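Local coordinates for Mlr7391 protein (Mesorhizobium loti, PDB 3HK4), which is of unconfirmed function but has an NTF2-like, SnoaL-like domain and may act as a polyketide cyclase, at residues A98-F103 with T115-G120. Numbering follows the deposited sequence. Where two conformers were deposited one is given.
Sequences ALRFKF and TMDEVG
Leu99, Phe101 and Phe103 pair with Gly120, Glu118 and Met116 through two backbone hydrogen bonds each. The strands run antiparallel, as the two arms of a beta hairpin. Phe101 N to Glu118 O, at 2.8 Å, is almost straight. Arg100 with Val119 and Lys102 with Asp117 are the non-hydrogen-bonded pairs between them.

The charged contact runs diagonally from Arg100 to Asp117, which pairs with Lys102, on the face shared with Val119. Arg100 NE bonds Asp117 OD1 at 2.8 Å. Arg100 NH2 bonds Asp117 OD2 at 3.2 Å, on its syn lone pair. The grip is side-on. The guanidinium and carboxylate planes lie only 13° apart but are displaced from each other, and the NE bond is bent. Asp117 CG stands anti to its own nitrogen (chi1 -170°), which leans the carboxylate over toward the arginine strand. Lys102 CE approaches Asp117 OD2 at 3.7 Å, while its charged nitrogen stays further off. A leucine in place of Arg100 would probably leave the Asp117 carboxylate without its two-nitrogen partner and freer to turn.

On the other face the contacts are largely apolar. Met116, a selenomethionine, in the conformer given lays CB over one face of the Phe103 ring, 3.6 Å from the centroid, in a CH-pi contact offset toward the rim. Phe103 CG sits between its backbone nitrogen and carbonyl carbon (chi1 57°), turning the ring under Met116. Phe101 points the edge of its ring at Gly120 N, with CE2 4.0 Å away; this leaves little room for a beta carbon at Gly120. Glu118 is the acidic exception, with OE2 at the edge of the Phe103 ring.

Backbone bonds thus set the register, and the diagonal salt bridge adds a polar tie between the strands. Leu99 and Phe101 fasten the opposite face of the curved NTF2-like sheet to helix 22-34.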
loop_
_atom_site.group_PDB
_atom_site.type_symbol
_atom_site.label_atom_id
_atom_site.label_comp_id
_atom_site.label_asym_id
_atom_site.label_seq_id
_atom_site.Cartn_x
_atom_site.Cartn_y
_atom_site.Cartn_z
ATOM N N ALA A 98 1.052 9.782 -21.761
ATOM C CA ALA A 98 0.085 8.797 -21.396
ATOM C C ALA A 98 0.465 7.463 -21.958
ATOM O O ALA A 98 1.053 7.379 -23.067
ATOM C CB ALA A 98 -1.353 9.206 -21.977
ATOM N N LEU A 99 0.111 6.426 -21.215
ATOM C CA LEU A 99 0.290 5.042 -21.612
ATOM C C LEU A 99 -1.015 4.309 -21.378
ATOM O O LEU A 99 -1.791 4.649 -20.504
ATOM C CB LEU A 99 1.379 4.352 -20.780
ATOM C CG LEU A 99 2.794 4.882 -20.920
ATOM C CD1 LEU A 99 3.746 4.258 -19.874
ATOM C CD2 LEU A 99 3.246 4.592 -22.332
ATOM N N ARG A 100 -1.263 3.302 -22.171
ATOM C CA ARG A 100 -2.455 2.487 -21.998
ATOM C C ARG A 100 -1.958 1.075 -21.653
ATOM O O ARG A 100 -1.118 0.528 -22.347
ATOM C CB ARG A 100 -3.320 2.533 -23.250
ATOM C CG ARG A 100 -4.726 1.859 -23.090
ATOM C CD ARG A 100 -4.660 0.403 -23.432
ATOM N NE ARG A 100 -5.968 -0.208 -23.544
ATOM C CZ ARG A 100 -6.800 -0.043 -24.577
ATOM N NH1 ARG A 100 -6.502 0.748 -25.614
ATOM N NH2 ARG A 100 -7.965 -0.678 -24.561
ATOM N N PHE A 101 -2.465 0.551 -20.541
ATOM C CA PHE A 101 -2.083 -0.729 -19.969
ATOM C C PHE A 101 -3.275 -1.628 -20.079
ATOM O O PHE A 101 -4.350 -1.227 -19.677
ATOM C CB PHE A 101 -1.774 -0.566 -18.507
ATOM C CG PHE A 101 -0.653 0.396 -18.217
ATOM C CD1 PHE A 101 0.663 -0.016 -18.313
ATOM C CD2 PHE A 101 -0.913 1.678 -17.798
ATOM C CE1 PHE A 101 1.704 0.832 -18.019
ATOM C CE2 PHE A 101 0.099 2.554 -17.518
ATOM C CZ PHE A 101 1.428 2.138 -17.607
ATOM N N LYS A 102 -3.087 -2.801 -20.669
ATOM C CA LYS A 102 -4.129 -3.851 -20.767
ATOM C C LYS A 102 -3.431 -5.157 -20.377
ATOM O O LYS A 102 -2.529 -5.629 -21.075
ATOM C CB LYS A 102 -4.786 -3.939 -22.158
ATOM C CG LYS A 102 -6.149 -4.656 -22.102
ATOM C CD LYS A 102 -6.738 -5.057 -23.469
ATOM C CE LYS A 102 -7.401 -3.906 -24.224
ATOM N NZ LYS A 102 -8.102 -4.414 -25.488
ATOM N N PHE A 103 -3.801 -5.709 -19.234
ATOM C CA PHE A 103 -3.180 -6.937 -18.720
ATOM C C PHE A 103 -4.141 -7.771 -17.893
ATOM O O PHE A 103 -5.044 -7.233 -17.251
ATOM C CB PHE A 103 -1.960 -6.589 -17.858
ATOM C CG PHE A 103 -2.273 -5.666 -16.704
ATOM C CD1 PHE A 103 -2.276 -4.270 -16.875
ATOM C CD2 PHE A 103 -2.565 -6.173 -15.441
ATOM C CE1 PHE A 103 -2.568 -3.394 -15.787
ATOM C CE2 PHE A 103 -2.862 -5.304 -14.357
ATOM C CZ PHE A 103 -2.849 -3.916 -14.534
ATOM N N THR A 115 -9.183 -8.825 -16.331
ATOM C CA THR A 115 -8.412 -8.020 -17.245
ATOM C C THR A 115 -8.500 -6.599 -16.751
ATOM O O THR A 115 -9.590 -6.119 -16.526
ATOM C CB THR A 115 -8.973 -8.092 -18.668
ATOM O OG1 THR A 115 -8.739 -9.403 -19.175
ATOM C CG2 THR A 115 -8.277 -7.109 -19.555
HETATM N N MSE A 116 -7.352 -5.970 -16.572
HETATM C CA MSE A 116 -7.279 -4.592 -16.197
HETATM C C MSE A 116 -7.069 -3.803 -17.474
HETATM O O MSE A 116 -6.417 -4.268 -18.411
HETATM C CB MSE A 116 -6.142 -4.375 -15.215
HETATM C CG MSE A 116 -6.377 -5.090 -13.878
HETATM SE SE MSE A 116 -8.060 -4.567 -12.981
HETATM C CE MSE A 116 -7.938 -5.734 -11.457
ATOM N N ASP A 117 -7.710 -2.649 -17.561
ATOM C CA ASP A 117 -7.545 -1.806 -18.734
ATOM C C ASP A 117 -7.529 -0.399 -18.190
ATOM O O ASP A 117 -8.530 0.102 -17.677
ATOM C CB ASP A 117 -8.705 -2.068 -19.695
ATOM C CG ASP A 117 -8.527 -1.429 -21.060
ATOM O OD1 ASP A 117 -7.583 -0.659 -21.308
ATOM O OD2 ASP A 117 -9.365 -1.695 -21.928
ATOM N N GLU A 118 -6.353 0.205 -18.212
ATOM C CA GLU A 118 -6.200 1.537 -17.665
ATOM C C GLU A 118 -5.270 2.442 -18.453
ATOM O O GLU A 118 -4.466 2.003 -19.288
ATOM C CB GLU A 118 -5.777 1.453 -16.185
ATOM C CG GLU A 118 -4.634 0.585 -15.828
ATOM C CD GLU A 118 -4.177 0.795 -14.372
ATOM O OE1 GLU A 118 -5.020 1.236 -13.542
ATOM O OE2 GLU A 118 -2.970 0.513 -14.090
ATOM N N VAL A 119 -5.441 3.737 -18.202
ATOM C CA VAL A 119 -4.622 4.734 -18.795
ATOM C C VAL A 119 -3.900 5.378 -17.652
ATOM O O VAL A 119 -4.488 5.728 -16.628
ATOM C CB VAL A 119 -5.407 5.796 -19.647
ATOM C CG1 VAL A 119 -4.502 6.905 -20.064
ATOM C CG2 VAL A 119 -6.017 5.124 -20.928
ATOM N N GLY A 120 -2.605 5.525 -17.855
ATOM C CA GLY A 120 -1.737 6.258 -16.905
ATOM C C GLY A 120 -1.282 7.588 -17.511
ATOM O O GLY A 120 -0.845 7.616 -18.654
#